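Local coordinates for bifunctional protein PutA (Bdellovibrio bacteriovorus, PDB 5UR2) that probably oxidises proline to glutamate in two steps, with an FAD-dependent proline dehydrogenase and an NAD+-dependent L-glutamate gamma-semialdehyde dehydrogenase on one chain, at residues K327-A332 with T452-V457. Sequence-based numbering, arbitrary orientation.
Sequences KAESDA and TPTSPV. With P5F (N-propargylglycine-modified flavin adenine dinucleotide), chain F.
Glu329 reaches from the first turn of helix 327-343 to Thr454, and its carboxylate grips that residue at two points. The hydroxyl OG1 of Thr454 donates to Glu329 OE1 at 2.6 Å, and OE1 accepts through its syn lone pair. The backbone N of Thr454 donates to Glu329 OE2 at 2.9 Å. That bond is fairly straight at the hydrogen (160°), but the amide comes from above the carboxylate, 49° out of its plane. Two donors of one residue thus fix both the position and the rotation of the buried acid. A glutamate suits the place because its chain, straight past CG, spans the gap between helix and loop. On Thr454, chi1 of 61° turns the hydroxyl back over the residue's own backbone, bringing hydroxyl and amide to the same carboxylate. The CA of Pro453 packs against Glu329 OE2, beside the amide of Thr454. Arg277 also bonds to the threonine hydroxyl, and its positive charge probably favours the ionised form of Glu329.

The neighbouring residues of the helix hold the AMP half of the modified FAD. Lys327 lays CB and CG against the adenine, bends about CB-CG, then runs straight to put NZ 2.9 Å from P5F O1A, a phosphate oxygen. NZ also forms a salt bridge with Asp331, one turn on, itself paired with Lys303. Small and polar, Ser330 gives its OG to P5F N3A of the adenine at 2.8 Å. Glu329 thus ties this cofactor-binding helix, between strands 298-302 and 349-353 of the proline dehydrogenase (beta/alpha)8 barrel, to the loop between helices 440-444 and 476-491.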
loop_
_atom_site.group_PDB
_atom_site.type_symbol
_atom_site.label_atom_id
_atom_site.label_comp_id
_atom_site.label_asym_id
_atom_site.label_seq_id
_atom_site.Cartn_x
_atom_site.Cartn_y
_atom_site.Cartn_z
ATOM N N LYS B 327 -23.772 -27.022 18.392
ATOM C CA LYS B 327 -25.171 -27.432 18.298
ATOM C C LYS B 327 -25.575 -28.337 19.466
ATOM O O LYS B 327 -26.739 -28.329 19.885
ATOM C CB LYS B 327 -25.434 -28.115 16.953
ATOM C CG LYS B 327 -26.935 -28.237 16.627
ATOM C CD LYS B 327 -27.447 -29.677 16.872
ATOM C CE LYS B 327 -28.956 -29.788 16.616
ATOM N NZ LYS B 327 -29.461 -31.174 16.910
ATOM N N ALA B 328 -24.634 -29.120 19.996
ATOM C CA ALA B 328 -24.915 -29.933 21.171
ATOM C C ALA B 328 -25.247 -29.079 22.395
ATOM O O ALA B 328 -25.995 -29.534 23.270
ATOM C CB ALA B 328 -23.739 -30.878 21.458
ATOM N N GLU B 329 -24.702 -27.854 22.489
ATOM C CA GLU B 329 -25.120 -26.949 23.566
ATOM C C GLU B 329 -26.610 -26.649 23.487
ATOM O O GLU B 329 -27.293 -26.609 24.514
ATOM C CB GLU B 329 -24.357 -25.623 23.531
ATOM C CG GLU B 329 -22.943 -25.651 24.043
ATOM C CD GLU B 329 -22.292 -24.271 24.020
ATOM O OE1 GLU B 329 -22.172 -23.664 22.929
ATOM O OE2 GLU B 329 -21.927 -23.783 25.111
ATOM N N SER B 330 -27.134 -26.414 22.277
ATOM C CA SER B 330 -28.567 -26.146 22.142
ATOM C C SER B 330 -29.403 -27.355 22.557
ATOM O O SER B 330 -30.367 -27.223 23.322
ATOM C CB SER B 330 -28.893 -25.737 20.710
ATOM O OG SER B 330 -28.290 -24.504 20.400
ATOM N N ASP B 331 -29.033 -28.549 22.080
ATOM C CA ASP B 331 -29.753 -29.756 22.471
ATOM C C ASP B 331 -29.709 -29.939 23.986
ATOM O O ASP B 331 -30.744 -30.145 24.633
ATOM C CB ASP B 331 -29.138 -30.982 21.787
ATOM C CG ASP B 331 -29.357 -31.008 20.265
ATOM O OD1 ASP B 331 -30.221 -30.275 19.726
ATOM O OD2 ASP B 331 -28.653 -31.799 19.604
ATOM N N ALA B 332 -28.518 -29.800 24.580
ATOM C CA ALA B 332 -28.381 -30.025 26.017
ATOM C C ALA B 332 -29.191 -29.008 26.804
ATOM O O ALA B 332 -29.839 -29.353 27.800
ATOM C CB ALA B 332 -26.908 -29.972 26.436
ATOM N N THR B 452 -18.485 -29.309 25.487
ATOM C CA THR B 452 -17.574 -28.194 25.668
ATOM C C THR B 452 -18.311 -26.882 25.439
ATOM O O THR B 452 -18.914 -26.699 24.373
ATOM C CB THR B 452 -16.407 -28.324 24.697
ATOM O OG1 THR B 452 -16.919 -28.470 23.361
ATOM C CG2 THR B 452 -15.567 -29.565 25.048
ATOM N N PRO B 453 -18.320 -25.967 26.393
ATOM C CA PRO B 453 -19.043 -24.707 26.201
ATOM C C PRO B 453 -18.384 -23.830 25.147
ATOM O O PRO B 453 -17.196 -23.948 24.845
ATOM C CB PRO B 453 -18.978 -24.030 27.575
ATOM C CG PRO B 453 -18.058 -24.880 28.426
ATOM C CD PRO B 453 -17.459 -25.953 27.585
ATOM N N THR B 454 -19.186 -22.941 24.578
ATOM C CA THR B 454 -18.675 -21.884 23.722
ATOM C C THR B 454 -18.792 -20.552 24.448
ATOM O O THR B 454 -19.571 -20.399 25.394
ATOM C CB THR B 454 -19.426 -21.804 22.379
ATOM O OG1 THR B 454 -20.819 -21.525 22.612
ATOM C CG2 THR B 454 -19.250 -23.098 21.556
ATOM N N SER B 455 -18.049 -19.636 24.009
ATOM C CA SER B 455 -18.088 -18.296 24.567
ATOM C C SER B 455 -18.923 -17.393 23.672
ATOM O O SER B 455 -18.869 -17.525 22.448
ATOM C CB SER B 455 -16.677 -17.705 24.679
ATOM O OG SER B 455 -16.730 -16.294 24.906
ATOM N N PRO B 456 -19.698 -16.456 24.229
ATOM C CA PRO B 456 -20.385 -15.482 23.369
ATOM C C PRO B 456 -19.442 -14.471 22.736
ATOM O O PRO B 456 -19.883 -13.735 21.854
ATOM C CB PRO B 456 -21.373 -14.795 24.321
ATOM C CG PRO B 456 -20.735 -14.931 25.675
ATOM C CD PRO B 456 -19.987 -16.246 25.657
ATOM N N VAL B 457 -18.170 -14.444 23.138
ATOM C CA VAL B 457 -17.196 -13.459 22.674
ATOM C C VAL B 457 -16.436 -14.025 21.482
ATOM O O VAL B 457 -15.787 -15.070 21.592
ATOM C CB VAL B 457 -16.215 -13.073 23.792
ATOM C CG1 VAL B 457 -15.165 -12.094 23.240
ATOM C CG2 VAL B 457 -16.953 -12.478 25.013
HETATM P PA P5F F . -32.518 -30.239 15.391
HETATM O O1A P5F F . -32.379 -31.289 16.545
HETATM O O2A P5F F . -31.836 -30.517 14.146
HETATM O O5B P5F F . -31.974 -28.872 15.704
HETATM C C5B P5F F . -31.644 -27.875 14.744
HETATM C C4B P5F F . -31.467 -26.537 15.478
HETATM O O4B P5F F . -30.278 -26.458 16.228
HETATM C C3B P5F F . -31.445 -25.297 14.631
HETATM O O3B P5F F . -32.701 -24.913 14.219
HETATM C C2B P5F F . -30.820 -24.308 15.531
HETATM O O2B P5F F . -31.778 -23.815 16.403
HETATM C C1B P5F F . -29.843 -25.128 16.294
HETATM N N9A P5F F . -28.497 -25.079 15.782
HETATM C C8A P5F F . -28.055 -25.412 14.509
HETATM N N7A P5F F . -26.728 -25.246 14.462
HETATM C C5A P5F F . -26.254 -24.814 15.702
HETATM C C6A P5F F . -25.007 -24.469 16.220
HETATM N N6A P5F F . -23.827 -24.551 15.405
HETATM N N1A P5F F . -24.887 -24.054 17.495
HETATM C C2A P5F F . -25.966 -23.966 18.303
HETATM N N3A P5F F . -27.204 -24.269 17.816
HETATM C C4A P5F F . -27.383 -24.691 16.558
HETATM N N1 P5F F . -38.219 -21.095 16.003
HETATM C C2 P5F F . -38.145 -19.786 16.606
HETATM O O2 P5F F . -36.902 -19.228 16.800
HETATM N N3 P5F F . -39.331 -19.086 17.003
HETATM C C4 P5F F . -40.624 -19.635 16.820
HETATM O O4 P5F F . -41.741 -18.896 17.232
HETATM C C4X P5F F . -40.705 -21.013 16.175
HETATM N N5 P5F F . -41.986 -21.617 15.815
HETATM C C5X P5F F . -41.978 -23.080 15.620
HETATM C C6 P5F F . -43.240 -23.861 15.798
HETATM C C7 P5F F . -43.217 -25.275 15.697
HETATM C C7M P5F F . -44.501 -26.053 15.881
HETATM C C8 P5F F . -41.994 -25.961 15.429
HETATM C C8M P5F F . -41.931 -27.464 15.319
HETATM C C9 P5F F . -40.795 -25.230 15.262
HETATM C C9A P5F F . -40.811 -23.743 15.363
HETATM N N10 P5F F . -39.564 -22.990 15.211
HETATM C C10 P5F F . -39.530 -21.679 15.796
HETATM C "C1'" P5F F . -38.322 -23.591 14.665
HETATM C "C2'" P5F F . -37.531 -24.365 15.721
HETATM O "O2'" P5F F . -37.022 -23.467 16.631
HETATM C "C3'" P5F F . -36.392 -25.227 15.171
HETATM O "O3'" P5F F . -35.476 -24.400 14.557
HETATM C "C4'" P5F F . -36.813 -26.281 14.157
HETATM O "O4'" P5F F . -38.118 -26.640 14.459
HETATM C "C5'" P5F F . -35.864 -27.488 14.026
HETATM O "O5'" P5F F . -35.338 -27.940 15.258
HETATM P P P5F F . -35.152 -29.493 15.687
HETATM O O1P P5F F . -35.219 -29.846 17.223
HETATM O O2P P5F F . -36.201 -30.174 14.730
HETATM O O3P P5F F . -33.853 -29.959 14.798
HETATM C C21 P5F F . -42.538 -19.876 13.941
HETATM C C22 P5F F . -42.359 -20.759 14.947
HETATM C C23 P5F F . -42.597 -18.361 14.205
#